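Local coordinates for GlcNAc-alpha-1,4-Gal-releasing endo-beta-galactosidase (Clostridium perfringens, PDB 1UPS), which probably hydrolyses internal beta-galactosidic linkages in glycans to release the disaccharide GlcNAc-alpha-1,4-Gal, and carries a bound calcium ion, at residues Ala17-Ala22 with Glu132-Leu137; Pro41-Asp44 with Thr49-Tyr52; Gly167-Leu172 with Tyr217-Thr222; Gly208-Glu213 with Phe228-Glu233; Thr248-Tyr253 with Asp272-Trp277. One frame throughout, in Å; residues are numbered along the deposited sequence.

Contact 1. Residues Ala17-Ala22 with Glu132-Leu137; sequences AKDFPA and EIRAKL
R134 reaches out from strand 129-136, part of the eight-stranded antiparallel sheet of the GH16 beta-sandwich, and takes hold of the backbone carbonyl of F20 in the N-terminal segment. The grip is side-on: NE and NH2 both donate to the one oxygen, with R134 NE and R134 NH2 each 2.9 Å from F20 O. That oxygen lies within 1° of the guanidinium plane, so the group meets it edge-first. NE approaches nearly along the C=O axis, whereas NH2 comes from above the carbonyl plane, and neither bond is very straight. CG stands anti to the backbone N (chi1 178°) and the chain runs extended to NE, which gives arginine the span to cross from a strand to a segment lacking regular structure. NH1 makes a salt bridge with the calcium ligand D272, fixing the rotation of the guanidinium. D19 sits obliquely to it, its CB 3.6 Å from R134 NH2, but the carboxylate forms no salt bridge there and instead accepts from the backbone N of Y214. Over one guanidinium face lies the amide N of A22. The small methyl of A22 fits beside the arginine stem, with A22 CB 3.8 Å from R134 CD.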
# COMPACT_ATOMS: atom_id res chain seq x y z
N ALA A 17 -1.57 -22.83 15.66
CA ALA A 17 -0.08 -22.72 15.52
C ALA A 17 0.32 -22.07 14.19
O ALA A 17 1.49 -21.76 13.97
CB ALA A 17 0.57 -24.11 15.67
N LYS A 18 -0.66 -21.87 13.30
CA LYS A 18 -0.40 -21.34 11.97
C LYS A 18 -0.64 -19.83 11.89
O LYS A 18 -0.39 -19.22 10.85
CB LYS A 18 -1.23 -22.08 10.91
CG LYS A 18 -0.65 -23.45 10.55
CD LYS A 18 -1.62 -24.22 9.64
CE LYS A 18 -1.15 -25.65 9.41
NZ LYS A 18 -1.91 -26.27 8.28
N ASP A 19 -1.11 -19.22 12.98
CA ASP A 19 -1.19 -17.75 13.05
C ASP A 19 0.23 -17.20 13.01
O ASP A 19 1.16 -17.81 13.58
CB ASP A 19 -1.82 -17.30 14.37
CG ASP A 19 -3.28 -17.65 14.48
OD1 ASP A 19 -3.97 -17.74 13.44
OD2 ASP A 19 -3.83 -17.86 15.58
N PHE A 20 0.41 -16.04 12.37
CA PHE A 20 1.67 -15.33 12.48
C PHE A 20 1.71 -14.63 13.85
O PHE A 20 0.75 -13.98 14.23
CB PHE A 20 1.86 -14.31 11.34
CG PHE A 20 3.27 -13.81 11.21
CD1 PHE A 20 3.64 -12.59 11.77
CD2 PHE A 20 4.23 -14.56 10.54
CE1 PHE A 20 4.95 -12.12 11.67
CE2 PHE A 20 5.55 -14.10 10.42
CZ PHE A 20 5.92 -12.88 10.99
N PRO A 21 2.81 -14.76 14.60
CA PRO A 21 2.86 -14.20 15.96
C PRO A 21 2.66 -12.70 15.99
O PRO A 21 3.18 -12.00 15.14
CB PRO A 21 4.28 -14.55 16.45
CG PRO A 21 5.03 -15.03 15.26
CD PRO A 21 4.05 -15.44 14.21
N ALA A 22 1.93 -12.20 16.98
CA ALA A 22 1.82 -10.76 17.18
C ALA A 22 3.20 -10.10 17.33
O ALA A 22 4.10 -10.64 18.02
CB ALA A 22 0.95 -10.49 18.40
N GLU A 132 -0.15 -0.51 11.46
CA GLU A 132 -0.16 -1.98 11.44
C GLU A 132 -1.43 -2.54 12.04
O GLU A 132 -1.91 -2.02 13.07
CB GLU A 132 1.06 -2.50 12.22
CG GLU A 132 1.20 -4.02 12.30
CD GLU A 132 2.50 -4.43 12.97
OE1 GLU A 132 2.46 -5.13 14.02
OE2 GLU A 132 3.59 -4.06 12.46
N ILE A 133 -1.99 -3.57 11.41
CA ILE A 133 -3.02 -4.38 12.07
C ILE A 133 -2.61 -5.84 12.03
O ILE A 133 -1.78 -6.26 11.19
CB ILE A 133 -4.43 -4.19 11.45
CG1 ILE A 133 -4.51 -4.82 10.03
CG2 ILE A 133 -4.85 -2.68 11.51
CD1 ILE A 133 -5.97 -4.84 9.40
N ARG A 134 -3.20 -6.62 12.93
CA ARG A 134 -3.07 -8.06 12.87
C ARG A 134 -4.50 -8.56 12.76
O ARG A 134 -5.35 -8.20 13.58
CB ARG A 134 -2.39 -8.59 14.13
CG ARG A 134 -2.25 -10.11 14.18
CD ARG A 134 -1.26 -10.55 15.28
NE ARG A 134 -1.05 -12.00 15.33
CZ ARG A 134 -1.75 -12.84 16.09
NH1 ARG A 134 -2.73 -12.39 16.86
NH2 ARG A 134 -1.46 -14.15 16.10
N ALA A 135 -4.80 -9.33 11.72
CA ALA A 135 -6.19 -9.63 11.40
C ALA A 135 -6.35 -11.00 10.78
O ALA A 135 -5.42 -11.51 10.15
CB ALA A 135 -6.76 -8.53 10.41
N LYS A 136 -7.54 -11.59 10.96
CA LYS A 136 -7.94 -12.84 10.32
C LYS A 136 -9.19 -12.50 9.49
O LYS A 136 -10.18 -11.99 10.04
CB LYS A 136 -8.25 -13.90 11.37
CG LYS A 136 -8.86 -15.18 10.79
CD LYS A 136 -8.74 -16.37 11.73
CE LYS A 136 -9.55 -16.25 13.00
NZ LYS A 136 -9.15 -17.41 13.92
N LEU A 137 -9.12 -12.78 8.19
CA LEU A 137 -10.14 -12.31 7.25
C LEU A 137 -11.36 -13.23 7.21
O LEU A 137 -11.31 -14.36 7.72
CB LEU A 137 -9.55 -12.17 5.84
CG LEU A 137 -8.26 -11.33 5.70
CD1 LEU A 137 -7.95 -11.09 4.24
CD2 LEU A 137 -8.36 -10.02 6.43

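Contact 2. Residues Pro41-Asp44 with Thr49-Tyr52; sequences PTLD and TDYY
L43 has the most surface buried here, and it meets D50 through a single branch: L43 CD2 lies 3.8 Å from D50 CB. T49 contributes its backbone, the carbonyl carbon T49 C being 4.3 Å from L43 CD2, while its side chain starts off in the opposite sense. Both segments belong to the long connection between strands 30-36 and 66-70 of the GH16 domain, and the contact draws two nearby points of it together. L43 holds CG anti to its own nitrogen (chi1 -173°), which carries the isobutyl group across to the other segment; its side chain also touches I98 of strand 94-99, an outermost strand of the six-stranded sheet. D50 places CG between its N and carbonyl carbon (chi1 54°), and its methylene is the part that meets the leucine. Its carboxylate is well provided for elsewhere: OD1 pairs with R45 and Y67, OD2 with K64. Leucine suits the place because its branched apolar end can touch both the D50 methylene and I98, and aspartate suits its own as a short acid with one apolar carbon. With two cationic partners and a phenol round it, the buried carboxylate probably stays ionised, and the contact itself is van der Waals packing alone.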
# COMPACT_ATOMS: atom_id res chain seq x y z
N PRO A 41 -14.91 -5.43 26.47
CA PRO A 41 -16.05 -5.73 25.59
C PRO A 41 -16.74 -4.51 24.97
O PRO A 41 -17.75 -4.67 24.29
CB PRO A 41 -17.02 -6.42 26.55
CG PRO A 41 -16.79 -5.72 27.84
CD PRO A 41 -15.32 -5.33 27.88
N THR A 42 -16.21 -3.31 25.20
CA THR A 42 -16.79 -2.13 24.56
C THR A 42 -15.79 -1.38 23.70
O THR A 42 -14.58 -1.34 24.00
CB THR A 42 -17.40 -1.17 25.59
OG1 THR A 42 -16.37 -0.68 26.43
CG2 THR A 42 -18.32 -1.88 26.56
N LEU A 43 -16.31 -0.76 22.64
CA LEU A 43 -15.51 0.06 21.75
C LEU A 43 -15.06 1.31 22.50
O LEU A 43 -15.87 1.94 23.19
CB LEU A 43 -16.34 0.45 20.54
CG LEU A 43 -15.62 1.18 19.42
CD1 LEU A 43 -14.66 0.24 18.68
CD2 LEU A 43 -16.64 1.74 18.44
N ASP A 44 -13.79 1.68 22.36
CA ASP A 44 -13.25 2.86 23.03
C ASP A 44 -13.71 4.10 22.28
O ASP A 44 -13.21 4.41 21.19
CB ASP A 44 -11.72 2.79 23.06
CG ASP A 44 -11.08 3.90 23.89
OD1 ASP A 44 -11.70 4.97 24.10
OD2 ASP A 44 -9.95 3.78 24.38
N THR A 49 -15.74 6.05 16.39
CA THR A 49 -17.18 6.04 16.29
C THR A 49 -17.66 4.79 15.54
O THR A 49 -16.94 4.28 14.67
CB THR A 49 -17.71 7.36 15.68
OG1 THR A 49 -19.15 7.37 15.75
CG2 THR A 49 -17.38 7.50 14.17
N ASP A 50 -18.84 4.28 15.89
CA ASP A 50 -19.36 3.07 15.25
C ASP A 50 -20.46 3.36 14.22
O ASP A 50 -21.45 2.64 14.09
CB ASP A 50 -19.78 2.01 16.30
CG ASP A 50 -20.75 2.54 17.34
OD1 ASP A 50 -21.15 1.74 18.22
OD2 ASP A 50 -21.14 3.73 17.37
N TYR A 51 -20.25 4.43 13.47
CA TYR A 51 -21.11 4.76 12.34
C TYR A 51 -20.27 4.94 11.09
O TYR A 51 -19.15 5.50 11.16
CB TYR A 51 -21.85 6.06 12.62
CG TYR A 51 -22.91 5.97 13.70
CD1 TYR A 51 -22.56 6.08 15.05
CD2 TYR A 51 -24.25 5.82 13.37
CE1 TYR A 51 -23.53 5.99 16.05
CE2 TYR A 51 -25.24 5.74 14.37
CZ TYR A 51 -24.86 5.84 15.70
OH TYR A 51 -25.82 5.79 16.69
N TYR A 52 -20.82 4.52 9.95
CA TYR A 52 -20.12 4.59 8.68
C TYR A 52 -20.51 5.92 8.00
O TYR A 52 -21.68 6.13 7.68
CB TYR A 52 -20.51 3.37 7.82
CG TYR A 52 -19.83 3.28 6.46
CD1 TYR A 52 -18.55 3.82 6.26
CD2 TYR A 52 -20.46 2.65 5.38
CE1 TYR A 52 -17.92 3.75 4.98
CE2 TYR A 52 -19.85 2.56 4.12
CZ TYR A 52 -18.58 3.12 3.93
OH TYR A 52 -18.00 3.05 2.68

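Contact 3. Residues Gly167-Leu172 with Tyr217-Thr222; sequences GEIDIL and YAMEWT
A methyl group sits almost exactly over the middle of an aromatic ring: L172 CD1 is 3.5 Å from the centroid of the Y217 ring and only 4° off its normal. The pair lies in the GH16 beta-sandwich, Y217 on strand 215-221 of the eight-stranded sheet and L172 just beyond strand 168-170 of the six-stranded one, past a corner in the chain at I171; the touching parts run nearly antiparallel. The ring carbons are all about equally far from the methyl, as a centred approach requires, and W182 meets the same tyrosine edge-to-face. L172 can join I171 in the interior because a classic beta bulge turns both residues to face W148 of the neighbouring strand. The sequence E-I-D-I-L and this bulge are consistent with the bulged form of the GH16 signature, which in relatives carries the catalytic acids. From strand 168-170 itself, I169 links the two sheets, and M219 packs against both I169 and I171. Its sulfur lies against a branch methyl, M219 SD being 3.8 Å from I169 CG2. A bend at the last torsion (chi3 73°) then swings the terminal methyl toward I171, whose side chain crosses that of M219 at about a right angle. Flexible methionine suits this fit between stiffer beta-branched neighbours, where M219 CE rests 3.9 Å from I171 CD1 and M219 CB stands 4.0 Å from I171 CG2.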
# COMPACT_ATOMS: atom_id res chain seq x y z
N GLY A 167 -7.25 12.37 -0.48
CA GLY A 167 -6.63 11.09 -0.81
C GLY A 167 -7.27 9.89 -0.12
O GLY A 167 -7.71 9.98 1.03
N GLU A 168 -7.33 8.76 -0.84
CA GLU A 168 -7.80 7.48 -0.28
C GLU A 168 -6.69 6.45 -0.42
O GLU A 168 -6.12 6.30 -1.51
CB GLU A 168 -9.03 6.97 -1.04
CG GLU A 168 -9.51 5.61 -0.53
CD GLU A 168 -10.77 5.10 -1.21
OE1 GLU A 168 -11.15 3.95 -0.90
OE2 GLU A 168 -11.36 5.83 -2.04
N ILE A 169 -6.35 5.77 0.68
CA ILE A 169 -5.44 4.61 0.62
C ILE A 169 -6.18 3.41 1.15
O ILE A 169 -6.56 3.39 2.32
CB ILE A 169 -4.13 4.82 1.44
CG1 ILE A 169 -3.38 6.09 1.00
CG2 ILE A 169 -3.22 3.56 1.35
CD1 ILE A 169 -2.30 6.52 2.02
N ASP A 170 -6.42 2.42 0.29
CA ASP A 170 -7.06 1.19 0.75
C ASP A 170 -5.93 0.23 1.12
O ASP A 170 -5.37 -0.43 0.25
CB ASP A 170 -7.94 0.62 -0.35
CG ASP A 170 -8.98 1.62 -0.80
OD1 ASP A 170 -9.67 2.19 0.09
OD2 ASP A 170 -9.13 1.93 -2.00
N ILE A 171 -5.54 0.22 2.39
CA ILE A 171 -4.39 -0.58 2.83
C ILE A 171 -4.71 -2.06 2.70
O ILE A 171 -3.84 -2.86 2.36
CB ILE A 171 -3.97 -0.25 4.29
CG1 ILE A 171 -3.76 1.27 4.46
CG2 ILE A 171 -2.69 -1.01 4.69
CD1 ILE A 171 -3.76 1.69 5.95
N LEU A 172 -5.97 -2.40 2.96
CA LEU A 172 -6.46 -3.74 2.72
C LEU A 172 -7.89 -3.62 2.22
O LEU A 172 -8.69 -2.88 2.79
CB LEU A 172 -6.40 -4.57 4.02
CG LEU A 172 -6.81 -6.04 3.89
CD1 LEU A 172 -5.98 -6.92 4.84
CD2 LEU A 172 -8.30 -6.22 4.24
N TYR A 217 -0.59 -7.00 8.62
CA TYR A 217 -0.64 -6.12 7.46
C TYR A 217 -0.18 -4.75 7.92
O TYR A 217 -0.65 -4.24 8.94
CB TYR A 217 -2.09 -6.01 6.93
CG TYR A 217 -2.65 -7.37 6.54
CD1 TYR A 217 -3.41 -8.11 7.44
CD2 TYR A 217 -2.40 -7.90 5.27
CE1 TYR A 217 -3.95 -9.38 7.07
CE2 TYR A 217 -2.92 -9.15 4.89
CZ TYR A 217 -3.68 -9.88 5.81
OH TYR A 217 -4.18 -11.11 5.45
N ALA A 218 0.73 -4.14 7.18
CA ALA A 218 1.26 -2.84 7.59
C ALA A 218 1.56 -1.94 6.40
O ALA A 218 1.83 -2.42 5.29
CB ALA A 218 2.53 -3.01 8.48
N MET A 219 1.50 -0.64 6.66
CA MET A 219 1.90 0.37 5.70
C MET A 219 2.81 1.39 6.38
O MET A 219 2.45 1.97 7.42
CB MET A 219 0.67 1.11 5.12
CG MET A 219 1.09 2.34 4.28
SD MET A 219 -0.34 3.34 3.76
CE MET A 219 -0.77 4.09 5.29
N GLU A 220 3.97 1.64 5.78
CA GLU A 220 4.76 2.79 6.19
C GLU A 220 4.54 3.91 5.17
O GLU A 220 4.82 3.76 3.97
CB GLU A 220 6.26 2.46 6.33
CG GLU A 220 7.02 3.65 6.94
CD GLU A 220 8.24 3.25 7.76
OE1 GLU A 220 8.43 3.80 8.87
OE2 GLU A 220 9.02 2.41 7.30
N TRP A 221 4.02 5.02 5.68
CA TRP A 221 3.65 6.18 4.86
C TRP A 221 4.66 7.27 5.21
O TRP A 221 4.72 7.74 6.34
CB TRP A 221 2.21 6.58 5.20
CG TRP A 221 1.73 7.97 4.78
CD1 TRP A 221 2.19 8.76 3.74
CD2 TRP A 221 0.67 8.69 5.38
NE1 TRP A 221 1.47 9.93 3.69
CE2 TRP A 221 0.53 9.92 4.69
CE3 TRP A 221 -0.18 8.43 6.47
CZ2 TRP A 221 -0.41 10.89 5.05
CZ3 TRP A 221 -1.13 9.38 6.82
CH2 TRP A 221 -1.24 10.60 6.11
N THR A 222 5.51 7.60 4.24
CA THR A 222 6.53 8.63 4.42
C THR A 222 6.23 9.76 3.42
O THR A 222 5.36 9.62 2.57
CB THR A 222 7.94 8.08 4.15
OG1 THR A 222 8.09 7.82 2.74
CG2 THR A 222 8.15 6.71 4.81

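Contact 4. Residues Gly208-Glu213 with Phe228-Glu233; sequences GDPTSE and FYYDNE
The phenol ring of Y230 has D231 CG 4.1 Å above one face, offset toward the rim, and presents its hydroxyl end to P210, Y230 OH lying 3.8 Å from P210 CG. The pyrrolidine meets the tyrosine at about a right angle. H215 also meets the ring, with the two planes about 15° apart. G208 comes close as well, its CA 4.3 Å from Y230 OH, and its positive phi (83°) is one that glycine adopts readily. Y230 begins a type I' turn ending at E233, whose central D231 and N232 have the positive phi that Asp and Asn tolerate. The loop is braced internally: D209 N donates a nearly straight bond to E213 OE2 from above the carboxylate plane, an oxygen shared with H215, and S212 OG donates to the anti lone pair of D209 OD1 at 2.7 Å. The tyrosine hydroxyl has its hydrogen-bond partner in the carbonyl of S207, so it does not depend on P210, whose CG makes a van der Waals contact with the hydroxyl oxygen.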
# COMPACT_ATOMS: atom_id res chain seq x y z
N GLY A 208 0.97 -18.58 3.95
CA GLY A 208 -0.18 -18.55 4.84
C GLY A 208 -1.53 -18.54 4.15
O GLY A 208 -1.63 -18.50 2.91
N ASP A 209 -2.57 -18.61 4.98
CA ASP A 209 -3.97 -18.69 4.57
C ASP A 209 -4.73 -17.58 5.29
O ASP A 209 -5.19 -17.76 6.42
CB ASP A 209 -4.55 -20.07 4.98
CG ASP A 209 -5.87 -20.39 4.28
OD1 ASP A 209 -6.83 -20.87 4.96
OD2 ASP A 209 -6.06 -20.20 3.07
N PRO A 210 -4.82 -16.40 4.67
CA PRO A 210 -5.40 -15.23 5.36
C PRO A 210 -6.81 -15.41 5.94
O PRO A 210 -7.11 -14.68 6.88
CB PRO A 210 -5.41 -14.15 4.26
CG PRO A 210 -4.16 -14.51 3.46
CD PRO A 210 -4.30 -16.03 3.34
N THR A 211 -7.63 -16.33 5.42
CA THR A 211 -9.02 -16.49 5.91
C THR A 211 -9.19 -17.50 7.05
O THR A 211 -10.30 -17.67 7.58
CB THR A 211 -10.00 -16.84 4.76
OG1 THR A 211 -9.70 -18.15 4.22
CG2 THR A 211 -9.84 -15.87 3.59
N SER A 212 -8.10 -18.16 7.45
CA SER A 212 -8.15 -19.08 8.60
C SER A 212 -7.10 -18.78 9.68
O SER A 212 -7.04 -19.48 10.72
CB SER A 212 -8.00 -20.53 8.14
OG SER A 212 -6.68 -20.78 7.68
N GLU A 213 -6.28 -17.76 9.43
CA GLU A 213 -5.13 -17.43 10.29
C GLU A 213 -5.02 -15.91 10.51
O GLU A 213 -5.37 -15.12 9.64
CB GLU A 213 -3.83 -17.90 9.63
CG GLU A 213 -3.77 -19.40 9.39
CD GLU A 213 -2.75 -19.82 8.34
OE1 GLU A 213 -2.68 -21.04 8.07
OE2 GLU A 213 -2.02 -18.96 7.79
N PHE A 228 4.07 -1.32 1.75
CA PHE A 228 3.16 -2.27 2.37
C PHE A 228 3.87 -3.57 2.72
O PHE A 228 4.59 -4.09 1.89
CB PHE A 228 2.00 -2.54 1.41
CG PHE A 228 1.23 -1.30 1.06
CD1 PHE A 228 0.16 -0.90 1.85
CD2 PHE A 228 1.61 -0.53 -0.02
CE1 PHE A 228 -0.55 0.29 1.54
CE2 PHE A 228 0.91 0.66 -0.35
CZ PHE A 228 -0.16 1.05 0.44
N TYR A 229 3.65 -4.06 3.95
CA TYR A 229 4.37 -5.22 4.50
C TYR A 229 3.40 -6.30 4.94
O TYR A 229 2.40 -6.01 5.62
CB TYR A 229 5.21 -4.80 5.72
CG TYR A 229 6.28 -3.79 5.38
CD1 TYR A 229 7.58 -4.20 5.08
CD2 TYR A 229 5.98 -2.42 5.34
CE1 TYR A 229 8.56 -3.27 4.75
CE2 TYR A 229 6.95 -1.49 5.00
CZ TYR A 229 8.24 -1.93 4.72
OH TYR A 229 9.20 -0.99 4.38
N TYR A 230 3.69 -7.54 4.55
CA TYR A 230 2.90 -8.71 4.95
C TYR A 230 3.77 -9.57 5.84
O TYR A 230 4.83 -10.02 5.40
CB TYR A 230 2.51 -9.53 3.73
CG TYR A 230 1.71 -10.80 4.02
CD1 TYR A 230 0.34 -10.73 4.31
CD2 TYR A 230 2.32 -12.07 3.95
CE1 TYR A 230 -0.41 -11.88 4.54
CE2 TYR A 230 1.58 -13.25 4.19
CZ TYR A 230 0.21 -13.14 4.47
OH TYR A 230 -0.55 -14.27 4.70
N ASP A 231 3.31 -9.80 7.07
CA ASP A 231 4.11 -10.53 8.06
C ASP A 231 5.55 -10.02 8.08
O ASP A 231 6.52 -10.80 8.07
CB ASP A 231 4.04 -12.04 7.78
CG ASP A 231 2.68 -12.60 8.06
OD1 ASP A 231 2.42 -13.76 7.68
OD2 ASP A 231 1.80 -11.93 8.66
N ASN A 232 5.67 -8.69 8.11
CA ASN A 232 6.94 -7.98 8.26
C ASN A 232 7.88 -7.98 7.05
O ASN A 232 9.06 -7.62 7.20
CB ASN A 232 7.72 -8.46 9.51
CG ASN A 232 6.94 -8.26 10.79
OD1 ASN A 232 6.12 -7.33 10.90
ND2 ASN A 232 7.19 -9.13 11.79
N GLU A 233 7.39 -8.44 5.90
CA GLU A 233 8.20 -8.47 4.67
C GLU A 233 7.57 -7.60 3.57
O GLU A 233 6.35 -7.65 3.34
CB GLU A 233 8.37 -9.91 4.14
CG GLU A 233 9.21 -9.98 2.85
CD GLU A 233 9.44 -11.40 2.35
OE1 GLU A 233 8.57 -11.93 1.58
OE2 GLU A 233 10.50 -11.99 2.70

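Contact 5. Residues Thr248-Tyr253 with Asp272-Trp277; sequences TILNIY and DYMRVW. With CA (calcium ion), chain C.
D272 grips the calcium ion twice, through D272 O and D272 OD2, each 2.4 Å from the metal, and lies on the strand from which M274 meets T248. Two waters, together with the backbone oxygens of E37 and G72, are further ligands, so a carboxylate and nearby carbonyls supply the hard oxygens that calcium prefers. Two residues on, M274 points inward from strand 267-279. With CG anti to the backbone N (chi1 176°) and the chain extended beyond, its methyl reaches T248 tip to tip: M274 CE is 3.8 Å from T248 OG1 and 3.9 Å from T248 CG2. L250 adds a looser touch, its CD1 4.4 Å from M274 SD. A long unbranched side chain is what can bridge here, for the CA atoms of L250 and M274 are 10.0 Å apart. On its own strand, N251 ND2 donates to Y253 OH. Strands 246-254 and 267-279 lie in different sheets, so this is the interior packing of the concanavalin-like GH16 beta-sandwich, with the calcium site beside strand 267-279 at D272.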
# COMPACT_ATOMS: atom_id res chain seq x y z
N THR A 248 -8.97 7.04 9.76
CA THR A 248 -8.97 5.60 9.51
C THR A 248 -10.37 5.03 9.56
O THR A 248 -11.16 5.38 10.44
CB THR A 248 -8.09 4.89 10.60
OG1 THR A 248 -6.73 5.31 10.43
CG2 THR A 248 -8.06 3.35 10.39
N ILE A 249 -10.66 4.11 8.64
CA ILE A 249 -11.91 3.35 8.66
C ILE A 249 -11.57 1.87 8.66
O ILE A 249 -10.70 1.43 7.90
CB ILE A 249 -12.78 3.69 7.40
CG1 ILE A 249 -13.03 5.22 7.32
CG2 ILE A 249 -14.08 2.83 7.40
CD1 ILE A 249 -13.82 5.67 6.08
N LEU A 250 -12.26 1.10 9.50
CA LEU A 250 -12.16 -0.35 9.48
C LEU A 250 -13.58 -0.88 9.30
O LEU A 250 -14.45 -0.60 10.12
CB LEU A 250 -11.56 -0.88 10.81
CG LEU A 250 -10.06 -0.73 10.96
CD1 LEU A 250 -9.65 -0.80 12.48
CD2 LEU A 250 -9.33 -1.77 10.14
N ASN A 251 -13.81 -1.64 8.24
CA ASN A 251 -15.17 -2.06 7.93
C ASN A 251 -15.26 -3.33 7.09
O ASN A 251 -14.24 -3.89 6.64
CB ASN A 251 -16.05 -0.87 7.41
CG ASN A 251 -15.66 -0.35 6.03
OD1 ASN A 251 -14.55 -0.54 5.56
ND2 ASN A 251 -16.62 0.34 5.37
N ILE A 252 -16.49 -3.81 6.93
CA ILE A 252 -16.75 -5.01 6.16
C ILE A 252 -18.03 -4.77 5.36
O ILE A 252 -18.89 -4.02 5.80
CB ILE A 252 -16.86 -6.24 7.10
CG1 ILE A 252 -17.02 -7.53 6.29
CG2 ILE A 252 -17.97 -6.04 8.19
CD1 ILE A 252 -16.72 -8.84 7.11
N TYR A 253 -18.11 -5.36 4.17
CA TYR A 253 -19.19 -5.07 3.23
C TYR A 253 -19.76 -6.35 2.66
O TYR A 253 -19.05 -7.37 2.53
CB TYR A 253 -18.63 -4.37 2.01
CG TYR A 253 -18.06 -3.01 2.17
CD1 TYR A 253 -16.74 -2.84 2.61
CD2 TYR A 253 -18.81 -1.87 1.82
CE1 TYR A 253 -16.18 -1.55 2.71
CE2 TYR A 253 -18.25 -0.58 1.92
CZ TYR A 253 -16.93 -0.44 2.37
OH TYR A 253 -16.36 0.82 2.47
N ASP A 272 -7.12 -8.13 15.72
CA ASP A 272 -6.49 -8.31 17.03
C ASP A 272 -6.03 -6.98 17.62
O ASP A 272 -6.22 -6.72 18.82
CB ASP A 272 -5.31 -9.31 16.90
CG ASP A 272 -4.58 -9.54 18.21
OD1 ASP A 272 -3.39 -9.94 18.12
OD2 ASP A 272 -5.10 -9.37 19.34
N TYR A 273 -5.44 -6.13 16.79
CA TYR A 273 -4.96 -4.83 17.23
C TYR A 273 -4.72 -3.92 16.04
O TYR A 273 -4.59 -4.40 14.90
CB TYR A 273 -3.66 -4.92 18.06
CG TYR A 273 -2.42 -5.45 17.33
CD1 TYR A 273 -1.70 -4.65 16.42
CD2 TYR A 273 -1.91 -6.73 17.62
CE1 TYR A 273 -0.57 -5.14 15.76
CE2 TYR A 273 -0.76 -7.22 16.99
CZ TYR A 273 -0.10 -6.42 16.08
OH TYR A 273 1.03 -6.91 15.46
N MET A 274 -4.68 -2.62 16.32
CA MET A 274 -4.17 -1.60 15.40
C MET A 274 -3.14 -0.77 16.16
O MET A 274 -3.41 -0.32 17.28
CB MET A 274 -5.29 -0.69 14.88
CG MET A 274 -4.77 0.45 13.99
SD MET A 274 -6.11 1.57 13.50
CE MET A 274 -5.19 3.05 13.08
N ARG A 275 -1.98 -0.56 15.56
CA ARG A 275 -0.92 0.23 16.18
C ARG A 275 -0.34 1.18 15.15
O ARG A 275 -0.22 0.83 13.96
CB ARG A 275 0.19 -0.69 16.74
CG ARG A 275 -0.29 -1.60 17.88
CD ARG A 275 0.78 -2.55 18.42
NE ARG A 275 0.19 -3.58 19.27
CZ ARG A 275 0.72 -4.79 19.45
NH1 ARG A 275 1.87 -5.13 18.87
NH2 ARG A 275 0.10 -5.67 20.25
N VAL A 276 0.03 2.37 15.59
CA VAL A 276 0.74 3.32 14.73
C VAL A 276 1.96 3.85 15.46
O VAL A 276 1.85 4.34 16.60
CB VAL A 276 -0.15 4.52 14.33
CG1 VAL A 276 0.58 5.38 13.31
CG2 VAL A 276 -1.52 4.04 13.77
N TRP A 277 3.12 3.75 14.81
CA TRP A 277 4.36 4.24 15.39
C TRP A 277 4.92 5.40 14.57
O TRP A 277 4.64 5.52 13.37
CB TRP A 277 5.41 3.13 15.41
CG TRP A 277 5.17 1.94 16.29
CD1 TRP A 277 5.61 1.75 17.58
CD2 TRP A 277 4.55 0.70 15.90
NE1 TRP A 277 5.28 0.50 18.02
CE2 TRP A 277 4.62 -0.17 17.02
CE3 TRP A 277 3.93 0.25 14.73
CZ2 TRP A 277 4.08 -1.47 16.99
CZ3 TRP A 277 3.39 -1.04 14.71
CH2 TRP A 277 3.48 -1.89 15.83
CA CA C . -6.09 -7.87 20.90
O HOH W 1 -5.30 -9.93 22.04
O HOH W 2 -3.82 -7.25 21.28

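Overall arrangement
Contacts 3 and 5 both pack the two sheets of the sandwich against each other, their centres 11 Å apart without touching. Contact 1 lies on the outside of the larger sheet, whose strand 129-136 stands between those of contacts 3 and 5: I133 N is 2.9 Å from Y217 O and E132 N is 2.8 Å from R275 O, both probable hydrogen bonds. Contact 4 adjoins contact 1, centres 7 Å apart. Contact 2 joins contact 5 through Y52 OH, 2.8 Å from Y253 OH. D272 of segment 272-277 binds the calcium, away from the packing of M274. Contact 3 includes the strand that in relatives carries the catalytic acids; its Y217 side chain is about 14 Å from the calcium ion, so the metal is not beside that strand.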